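Local coordinates for protein RNA polymerase II subunit A C-terminal domain phosphatase SSU72 (Homo sapiens, PDB 4H3K) that dephosphorylates phosphoserine and phosphothreonine in the C-terminal domain of RNA polymerase II and takes part in RNA processing and transcription termination, at residues V159-N164 and F173-L178; T60-P65 and P113-F118. The protein carries 1 engineered substitution. One frame throughout, in Å; residues are numbered along the deposited sequence.

In the fold
From the N terminus, interaction 2 comes first. Segment 60-65, which carries strand 62-64 beyond the sheet-edge strand 52-57, is met by residues 113-118 after helices 81-98 and 101-109. The contact so closes a loop of 47 mostly helical residues. Interaction 1 opens later and is far more local: the end of strand 153-159 and its following loop meet the middle of helix 165-184, with eight helical residues between. The two run in series, neither nested nor crossing. The centres of interactions 1 and 2 are about 19 Å apart. Interaction 2 joins the small two-stranded sheet to the loop beside edge strand 52-57, and interaction 1 seats a helix beside the central sheet.

Interaction 1 of 2, residues V159-N164 and F173-L178; sequences VDIQDN and FLICEL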
ATOM      1  N   VAL B 159       8.883   9.786  13.696  1.00 23.99           N
ATOM      2  CA  VAL B 159       9.238  10.781  14.734  1.00 27.24           C
ATOM      3  C   VAL B 159      10.599  10.401  15.288  1.00 27.04           C
ATOM      4  O   VAL B 159      10.754   9.285  15.738  1.00 26.37           O
ATOM      5  CB  VAL B 159       8.405  10.711  16.038  1.00 28.00           C
ATOM      6  CG1 VAL B 159       8.454  12.091  16.786  1.00 32.69           C
ATOM      7  CG2 VAL B 159       7.058  10.150  15.869  1.00 31.50           C
ATOM      8  N   ASP B 160      11.564  11.319  15.289  1.00 28.55           N
ATOM      9  CA  ASP B 160      12.847  11.044  15.912  1.00 28.74           C
ATOM     10  C   ASP B 160      12.722  10.936  17.432  1.00 27.95           C
ATOM     11  O   ASP B 160      12.439  11.909  18.119  1.00 28.19           O
ATOM     12  CB  ASP B 160      13.917  12.063  15.526  1.00 30.22           C
ATOM     13  CG  ASP B 160      14.568  11.761  14.170  1.00 33.62           C
ATOM     14  OD1 ASP B 160      14.241  10.759  13.508  1.00 29.45           O
ATOM     15  OD2 ASP B 160      15.423  12.561  13.761  1.00 40.32           O
ATOM     16  N   ILE B 161      12.948   9.729  17.951  1.00 26.68           N
ATOM     17  CA  ILE B 161      12.948   9.520  19.392  1.00 25.99           C
ATOM     18  C   ILE B 161      14.303   8.983  19.837  1.00 27.15           C
ATOM     19  O   ILE B 161      14.770   7.961  19.322  1.00 25.36           O
ATOM     20  CB  ILE B 161      11.841   8.526  19.823  1.00 24.83           C
ATOM     21  CG1 ILE B 161      10.442   9.030  19.413  1.00 23.75           C
ATOM     22  CG2 ILE B 161      11.941   8.237  21.355  1.00 24.64           C
ATOM     23  CD1 ILE B 161       9.387   7.849  19.281  1.00 23.23           C
ATOM     24  N   GLN B 162      14.917   9.637  20.821  1.00 29.58           N
ATOM     25  CA  GLN B 162      16.207   9.170  21.340  1.00 32.80           C
ATOM     26  C   GLN B 162      16.063   7.819  22.037  1.00 32.65           C
ATOM     27  O   GLN B 162      15.067   7.549  22.735  1.00 31.62           O
ATOM     28  CB  GLN B 162      16.817  10.205  22.288  1.00 34.46           C
ATOM     29  CG  GLN B 162      17.307  11.457  21.562  1.00 39.82           C
ATOM     30  CD  GLN B 162      18.291  12.286  22.386  1.00 50.03           C
ATOM     31  OE1 GLN B 162      18.100  12.494  23.601  1.00 53.35           O
ATOM     32  NE2 GLN B 162      19.346  12.785  21.726  1.00 52.07           N
ATOM     33  N   ASP B 163      17.074   6.984  21.869  1.00 33.21           N
ATOM     34  CA  ASP B 163      17.020   5.651  22.416  1.00 34.21           C
ATOM     35  C   ASP B 163      17.466   5.617  23.892  1.00 35.73           C
ATOM     36  O   ASP B 163      18.560   5.144  24.205  1.00 35.91           O
ATOM     37  CB  ASP B 163      17.840   4.679  21.565  1.00 34.33           C
ATOM     38  CG  ASP B 163      17.604   3.235  21.954  1.00 34.93           C
ATOM     39  OD1 ASP B 163      16.934   2.955  22.985  1.00 37.24           O
ATOM     40  OD2 ASP B 163      18.103   2.357  21.247  1.00 37.66           O
ATOM     41  N   ASN B 164      16.627   6.137  24.787  1.00 35.65           N
ATOM     42  CA  ASN B 164      16.800   5.927  26.237  1.00 36.74           C
ATOM     43  C   ASN B 164      15.400   5.783  26.832  1.00 36.66           C
ATOM     44  O   ASN B 164      14.416   6.107  26.145  1.00 34.56           O
ATOM     45  CB  ASN B 164      17.593   7.072  26.889  1.00 38.18           C
ATOM     46  CG  ASN B 164      16.909   8.424  26.737  1.00 40.52           C
ATOM     47  OD1 ASN B 164      15.808   8.640  27.247  1.00 42.42           O
ATOM     48  ND2 ASN B 164      17.572   9.346  26.046  1.00 44.21           N
ATOM     49  N   PHE B 173       3.987   8.145  24.365  1.00 28.11           N
ATOM     50  CA  PHE B 173       2.772   8.925  24.645  1.00 28.80           C
ATOM     51  C   PHE B 173       2.412   9.883  23.502  1.00 28.78           C
ATOM     52  O   PHE B 173       1.241  10.056  23.206  1.00 29.36           O
ATOM     53  CB  PHE B 173       2.840   9.644  26.004  1.00 29.62           C
ATOM     54  CG  PHE B 173       2.614   8.705  27.191  1.00 31.62           C
ATOM     55  CD1 PHE B 173       1.372   8.089  27.381  1.00 33.93           C
ATOM     56  CD2 PHE B 173       3.643   8.423  28.091  1.00 34.19           C
ATOM     57  CE1 PHE B 173       1.140   7.205  28.459  1.00 35.36           C
ATOM     58  CE2 PHE B 173       3.431   7.538  29.186  1.00 36.87           C
ATOM     59  CZ  PHE B 173       2.169   6.924  29.357  1.00 37.56           C
ATOM     60  N   LEU B 174       3.411  10.446  22.830  1.00 28.20           N
ATOM     61  CA  LEU B 174       3.170  11.273  21.648  1.00 28.32           C
ATOM     62  C   LEU B 174       2.574  10.441  20.496  1.00 27.28           C
ATOM     63  O   LEU B 174       1.630  10.845  19.838  1.00 25.88           O
ATOM     64  CB  LEU B 174       4.471  11.950  21.199  1.00 29.32           C
ATOM     65  CG  LEU B 174       4.442  12.928  20.023  1.00 32.29           C
ATOM     66  CD1 LEU B 174       3.559  14.152  20.327  1.00 33.29           C
ATOM     67  CD2 LEU B 174       5.884  13.380  19.698  1.00 36.44           C
ATOM     68  N   ILE B 175       3.148   9.262  20.268  1.00 26.88           N
ATOM     69  CA  ILE B 175       2.628   8.310  19.308  1.00 26.25           C
ATOM     70  C   ILE B 175       1.174   7.928  19.635  1.00 25.93           C
ATOM     71  O   ILE B 175       0.315   7.912  18.736  1.00 26.13           O
ATOM     72  CB  ILE B 175       3.560   7.058  19.244  1.00 25.86           C
ATOM     73  CG1 ILE B 175       4.802   7.404  18.427  1.00 26.46           C
ATOM     74  CG2 ILE B 175       2.849   5.868  18.574  1.00 26.82           C
ATOM     75  CD1 ILE B 175       6.059   6.473  18.677  1.00 24.48           C
ATOM     76  N   CYS B 176       0.903   7.645  20.912  1.00 26.79           N
ATOM     77  CA  CYS B 176      -0.459   7.333  21.358  1.00 27.45           C
ATOM     78  C   CYS B 176      -1.397   8.514  21.070  1.00 26.90           C
ATOM     79  O   CYS B 176      -2.511   8.321  20.559  1.00 26.08           O
ATOM     80  CB  CYS B 176      -0.495   6.962  22.856  1.00 28.77           C
ATOM     81  SG  CYS B 176      -2.166   6.448  23.399  1.00 34.70           S
ATOM     82  N   GLU B 177      -0.940   9.732  21.370  1.00 26.59           N
ATOM     83  CA  GLU B 177      -1.736  10.937  21.071  1.00 29.04           C
ATOM     84  C   GLU B 177      -2.036  11.069  19.581  1.00 27.29           C
ATOM     85  O   GLU B 177      -3.196  11.292  19.180  1.00 26.95           O
ATOM     86  CB  GLU B 177      -1.062  12.201  21.630  1.00 30.58           C
ATOM     87  CG  GLU B 177      -2.054  13.217  22.092  1.00 37.53           C
ATOM     88  CD  GLU B 177      -1.426  14.489  22.599  1.00 45.56           C
ATOM     89  OE1 GLU B 177      -0.243  14.433  23.038  1.00 45.03           O
ATOM     90  OE2 GLU B 177      -2.154  15.524  22.583  1.00 49.53           O
ATOM     91  N   LEU B 178      -1.015  10.862  18.755  1.00 26.20           N
ATOM     92  CA  LEU B 178      -1.208  10.884  17.315  1.00 26.05           C
ATOM     93  C   LEU B 178      -2.200   9.818  16.845  1.00 25.39           C
ATOM     94  O   LEU B 178      -3.109  10.114  16.083  1.00 26.04           O
ATOM     95  CB  LEU B 178       0.133  10.763  16.591  1.00 26.01           C
ATOM     96  CG  LEU B 178       0.027  10.709  15.062  1.00 28.17           C
ATOM     97  CD1 LEU B 178      -0.545  12.028  14.500  1.00 30.70           C
ATOM     98  CD2 LEU B 178       1.370  10.375  14.418  1.00 29.24           C
TER
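No flat group lies between Val159 and Ile161 and the helical Leu174 and Ile175; the contact is made by branched aliphatic chains alone. The nearby flat groups come from outside the two segments: Phe207, in the antiparallel last strand of the sheet, touches both Val159 and Leu174, Phe199 of helix 188-203 adjoins Leu174, and the Arg205 side chain touches Val159 and Ile161.

Val159 faces the helix and splits its two methyls between successive residues. CG1, anti to the backbone N (chi1 -158°), lies 4.1 Å from Leu174 CD2, while CG2 sits 4.4 Å from Ile175 CG1. Two residues further along the extended chain, Ile161 reaches across with its terminal methyl, and CD1 comes to 3.7 Å from Ile175 CD1, the closest approach between the segments. The CB of Ile175 does not aim at the loop; an extended second torsion (chi2 159°) carries its CD1 over to meet Ile161.

Strand 153-159 thus passes through a short loop into helix 165-184, which folds back over the strand's end. Asn164 caps the helix start by accepting a bond from Glu167 N. The loop also borders the phosphate site: Ile161 O accepts a bond from Arg38 NH1, Arg38 being by sequence the arginine of the family's CX5R phosphate-binding loop, and Asp163 OD2 lies close to a phosphate ion.

With no hydrogen bond or charge pair across it, the contact depends on dispersion and exclusion of water, so the fit of the methyls, not bond direction, probably governs how these two segments meet.

Interaction 2 of 2, residues T60-P65 and P113-F118; sequences THVKLP and PRPERF
Val62 and Pro115 make the close-packed half of this contact, whereas Thr60 and Arg117 meet more loosely toward the surface. The CB atoms of Val62 and Pro115 are each directed at the opposing segment, and the side chains cross at about a right angle. CG2 of Val62 rests 4.0 Å from Pro115 CG, and Pro115 CB stands 4.4 Å from the same methyl, so that one valine branch lies against the CB-CG side of the pyrrolidine ring. The branch is placed by a chi1 of 170°, which sends CG1 anti to the backbone N and leaves CG2 beside that nitrogen, on the proline side. Both residues are buried: Tyr81 and Met84 of helix 81-98 cover Pro115, and Gln36 touches Val62.

Val62 belongs to strand 62-64, which pairs with strand 73-75 in a two-stranded antiparallel sheet, Val62 bonding to Tyr75 through the backbone. Residues 113-118 form no regular strand, yet Glu116 and Phe118 share backbone hydrogen bonds with Gly57 at the end of strand 52-57, an outer strand of the central sheet. The valine-proline contact therefore bridges the small sheet and the edge of the large one, in a domain whose parallel strand order resembles that of low-molecular-weight tyrosine phosphatases.

At the outer end, the Arg117 side chain starts off without aiming at Thr60, then bends at its third torsion (chi3 39°) and brings its guanidinium obliquely to the threonine main chain. NH1 stops 4.1 Å from Thr60 CA, and no hydrogen bond links the two residues. Thr60 is solvent-exposed and turns its CB away from Arg117, whose side chain also touches Phe77.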
ATOM      1  N   THR B  60      20.133  -4.632  11.723  1.00 32.36           N
ATOM      2  CA  THR B  60      20.767  -5.887  11.362  1.00 35.33           C
ATOM      3  C   THR B  60      20.834  -6.858  12.552  1.00 35.38           C
ATOM      4  O   THR B  60      20.861  -8.078  12.382  1.00 36.20           O
ATOM      5  CB  THR B  60      22.196  -5.583  10.817  1.00 36.25           C
ATOM      6  OG1 THR B  60      22.055  -4.729   9.648  1.00 40.71           O
ATOM      7  CG2 THR B  60      22.877  -6.833  10.384  1.00 40.50           C
ATOM      8  N   HIS B  61      20.887  -6.298  13.758  1.00 34.22           N
ATOM      9  CA  HIS B  61      21.025  -7.072  14.988  1.00 34.14           C
ATOM     10  C   HIS B  61      20.430  -6.263  16.140  1.00 32.64           C
ATOM     11  O   HIS B  61      20.099  -5.087  15.983  1.00 31.54           O
ATOM     12  CB  HIS B  61      22.499  -7.365  15.279  1.00 35.02           C
ATOM     13  CG  HIS B  61      23.357  -6.137  15.283  1.00 35.76           C
ATOM     14  ND1 HIS B  61      23.627  -5.421  16.430  1.00 36.70           N
ATOM     15  CD2 HIS B  61      23.967  -5.476  14.274  1.00 34.21           C
ATOM     16  CE1 HIS B  61      24.388  -4.385  16.131  1.00 36.98           C
ATOM     17  NE2 HIS B  61      24.600  -4.391  14.828  1.00 37.92           N
ATOM     18  N   VAL B  62      20.327  -6.908  17.290  1.00 31.80           N
ATOM     19  CA  VAL B  62      19.784  -6.303  18.490  1.00 31.69           C
ATOM     20  C   VAL B  62      20.925  -5.748  19.304  1.00 33.13           C
ATOM     21  O   VAL B  62      21.963  -6.398  19.475  1.00 33.22           O
ATOM     22  CB  VAL B  62      19.031  -7.349  19.320  1.00 30.96           C
ATOM     23  CG1 VAL B  62      18.648  -6.814  20.724  1.00 32.47           C
ATOM     24  CG2 VAL B  62      17.797  -7.812  18.541  1.00 30.18           C
ATOM     25  N   LYS B  63      20.732  -4.531  19.784  1.00 33.47           N
ATOM     26  CA  LYS B  63      21.706  -3.833  20.574  1.00 35.80           C
ATOM     27  C   LYS B  63      21.035  -3.492  21.917  1.00 36.28           C
ATOM     28  O   LYS B  63      19.867  -3.077  21.970  1.00 35.30           O
ATOM     29  CB  LYS B  63      22.158  -2.587  19.808  1.00 36.63           C
ATOM     30  CG  LYS B  63      23.336  -1.841  20.417  1.00 41.86           C
ATOM     31  CD  LYS B  63      23.230  -0.319  20.203  1.00 47.19           C
ATOM     32  CE  LYS B  63      24.026   0.176  18.986  1.00 50.89           C
ATOM     33  NZ  LYS B  63      23.598  -0.392  17.652  1.00 53.36           N
ATOM     34  N   LEU B  64      21.764  -3.708  22.997  1.00 36.94           N
ATOM     35  CA  LEU B  64      21.351  -3.256  24.302  1.00 37.63           C
ATOM     36  C   LEU B  64      22.532  -2.485  24.882  1.00 39.25           C
ATOM     37  O   LEU B  64      23.690  -2.820  24.573  1.00 38.91           O
ATOM     38  CB  LEU B  64      21.043  -4.466  25.177  1.00 37.32           C
ATOM     39  CG  LEU B  64      19.622  -4.972  25.431  1.00 39.66           C
ATOM     40  CD1 LEU B  64      18.538  -4.214  24.683  1.00 37.06           C
ATOM     41  CD2 LEU B  64      19.494  -6.501  25.265  1.00 40.88           C
ATOM     42  N   PRO B  65      22.261  -1.453  25.706  1.00 39.42           N
ATOM     43  CA  PRO B  65      23.369  -0.735  26.340  1.00 41.19           C
ATOM     44  C   PRO B  65      24.216  -1.679  27.202  1.00 42.19           C
ATOM     45  O   PRO B  65      23.690  -2.643  27.738  1.00 41.74           O
ATOM     46  CB  PRO B  65      22.653   0.292  27.233  1.00 40.91           C
ATOM     47  CG  PRO B  65      21.321   0.537  26.545  1.00 40.30           C
ATOM     48  CD  PRO B  65      20.950  -0.799  25.949  1.00 39.95           C
ATOM     49  N   PRO B 113       7.500 -13.144  22.904  1.00 36.05           N
ATOM     50  CA  PRO B 113       8.705 -13.854  23.363  1.00 36.57           C
ATOM     51  C   PRO B 113      10.049 -13.340  22.817  1.00 35.87           C
ATOM     52  O   PRO B 113      11.076 -13.483  23.492  1.00 35.93           O
ATOM     53  CB  PRO B 113       8.446 -15.298  22.935  1.00 38.23           C
ATOM     54  CG  PRO B 113       7.516 -15.202  21.795  1.00 38.36           C
ATOM     55  CD  PRO B 113       6.665 -13.976  22.018  1.00 36.80           C
ATOM     56  N   ARG B 114      10.060 -12.738  21.626  1.00 35.00           N
ATOM     57  CA  ARG B 114      11.307 -12.227  21.052  1.00 34.65           C
ATOM     58  C   ARG B 114      11.125 -10.994  20.170  1.00 33.36           C
ATOM     59  O   ARG B 114      10.028 -10.746  19.659  1.00 32.12           O
ATOM     60  CB  ARG B 114      12.063 -13.326  20.277  1.00 36.67           C
ATOM     61  CG  ARG B 114      11.309 -13.879  19.097  1.00 40.36           C
ATOM     62  CD  ARG B 114      12.177 -14.761  18.204  1.00 46.99           C
ATOM     63  NE  ARG B 114      11.537 -14.871  16.895  1.00 52.63           N
ATOM     64  CZ  ARG B 114      11.706 -14.022  15.871  1.00 54.92           C
ATOM     65  NH1 ARG B 114      12.541 -12.982  15.946  1.00 53.73           N
ATOM     66  NH2 ARG B 114      11.041 -14.229  14.746  1.00 55.40           N
ATOM     67  N   PRO B 115      12.200 -10.196  20.020  1.00 32.61           N
ATOM     68  CA  PRO B 115      12.124  -9.061  19.097  1.00 32.00           C
ATOM     69  C   PRO B 115      11.880  -9.581  17.677  1.00 31.70           C
ATOM     70  O   PRO B 115      12.279 -10.699  17.366  1.00 32.24           O
ATOM     71  CB  PRO B 115      13.501  -8.414  19.230  1.00 31.89           C
ATOM     72  CG  PRO B 115      14.409  -9.512  19.670  1.00 32.77           C
ATOM     73  CD  PRO B 115      13.537 -10.317  20.630  1.00 33.23           C
ATOM     74  N   GLU B 116      11.189  -8.798  16.853  1.00 30.77           N
ATOM     75  CA  GLU B 116      10.854  -9.201  15.494  1.00 30.91           C
ATOM     76  C   GLU B 116      11.449  -8.234  14.462  1.00 30.41           C
ATOM     77  O   GLU B 116      11.371  -7.015  14.645  1.00 27.42           O
ATOM     78  CB  GLU B 116       9.329  -9.285  15.322  1.00 30.84           C
ATOM     79  CG  GLU B 116       8.674 -10.337  16.259  1.00 33.83           C
ATOM     80  CD  GLU B 116       7.171 -10.204  16.313  1.00 34.90           C
ATOM     81  OE1 GLU B 116       6.498 -11.038  15.703  1.00 40.05           O
ATOM     82  OE2 GLU B 116       6.648  -9.270  16.942  1.00 33.77           O
ATOM     83  N   ARG B 117      12.040  -8.797  13.406  1.00 29.76           N
ATOM     84  CA  ARG B 117      12.555  -8.028  12.293  1.00 31.07           C
ATOM     85  C   ARG B 117      11.421  -7.629  11.355  1.00 30.55           C
ATOM     86  O   ARG B 117      10.684  -8.502  10.847  1.00 31.20           O
ATOM     87  CB  ARG B 117      13.556  -8.828  11.466  1.00 32.68           C
ATOM     88  CG  ARG B 117      14.821  -9.214  12.200  1.00 38.37           C
ATOM     89  CD  ARG B 117      15.933  -9.797  11.271  1.00 45.29           C
ATOM     90  NE  ARG B 117      16.105  -9.173   9.943  1.00 48.09           N
ATOM     91  CZ  ARG B 117      16.618  -7.964   9.697  1.00 48.59           C
ATOM     92  NH1 ARG B 117      16.985  -7.172  10.687  1.00 46.98           N
ATOM     93  NH2 ARG B 117      16.761  -7.552   8.445  1.00 48.26           N
ATOM     94  N   PHE B 118      11.305  -6.330  11.104  1.00 28.42           N
ATOM     95  CA  PHE B 118      10.322  -5.814  10.140  1.00 28.34           C
ATOM     96  C   PHE B 118      10.432  -6.482   8.754  1.00 29.42           C
ATOM     97  O   PHE B 118       9.431  -6.836   8.122  1.00 28.07           O
ATOM     98  CB  PHE B 118      10.516  -4.306   9.962  1.00 26.45           C
ATOM     99  CG  PHE B 118       9.475  -3.672   9.093  1.00 26.99           C
ATOM    100  CD1 PHE B 118       8.277  -3.216   9.643  1.00 27.06           C
ATOM    101  CD2 PHE B 118       9.698  -3.508   7.731  1.00 26.40           C
ATOM    102  CE1 PHE B 118       7.303  -2.624   8.825  1.00 29.62           C
ATOM    103  CE2 PHE B 118       8.752  -2.916   6.916  1.00 26.16           C
ATOM    104  CZ  PHE B 118       7.539  -2.479   7.461  1.00 24.98           C
TER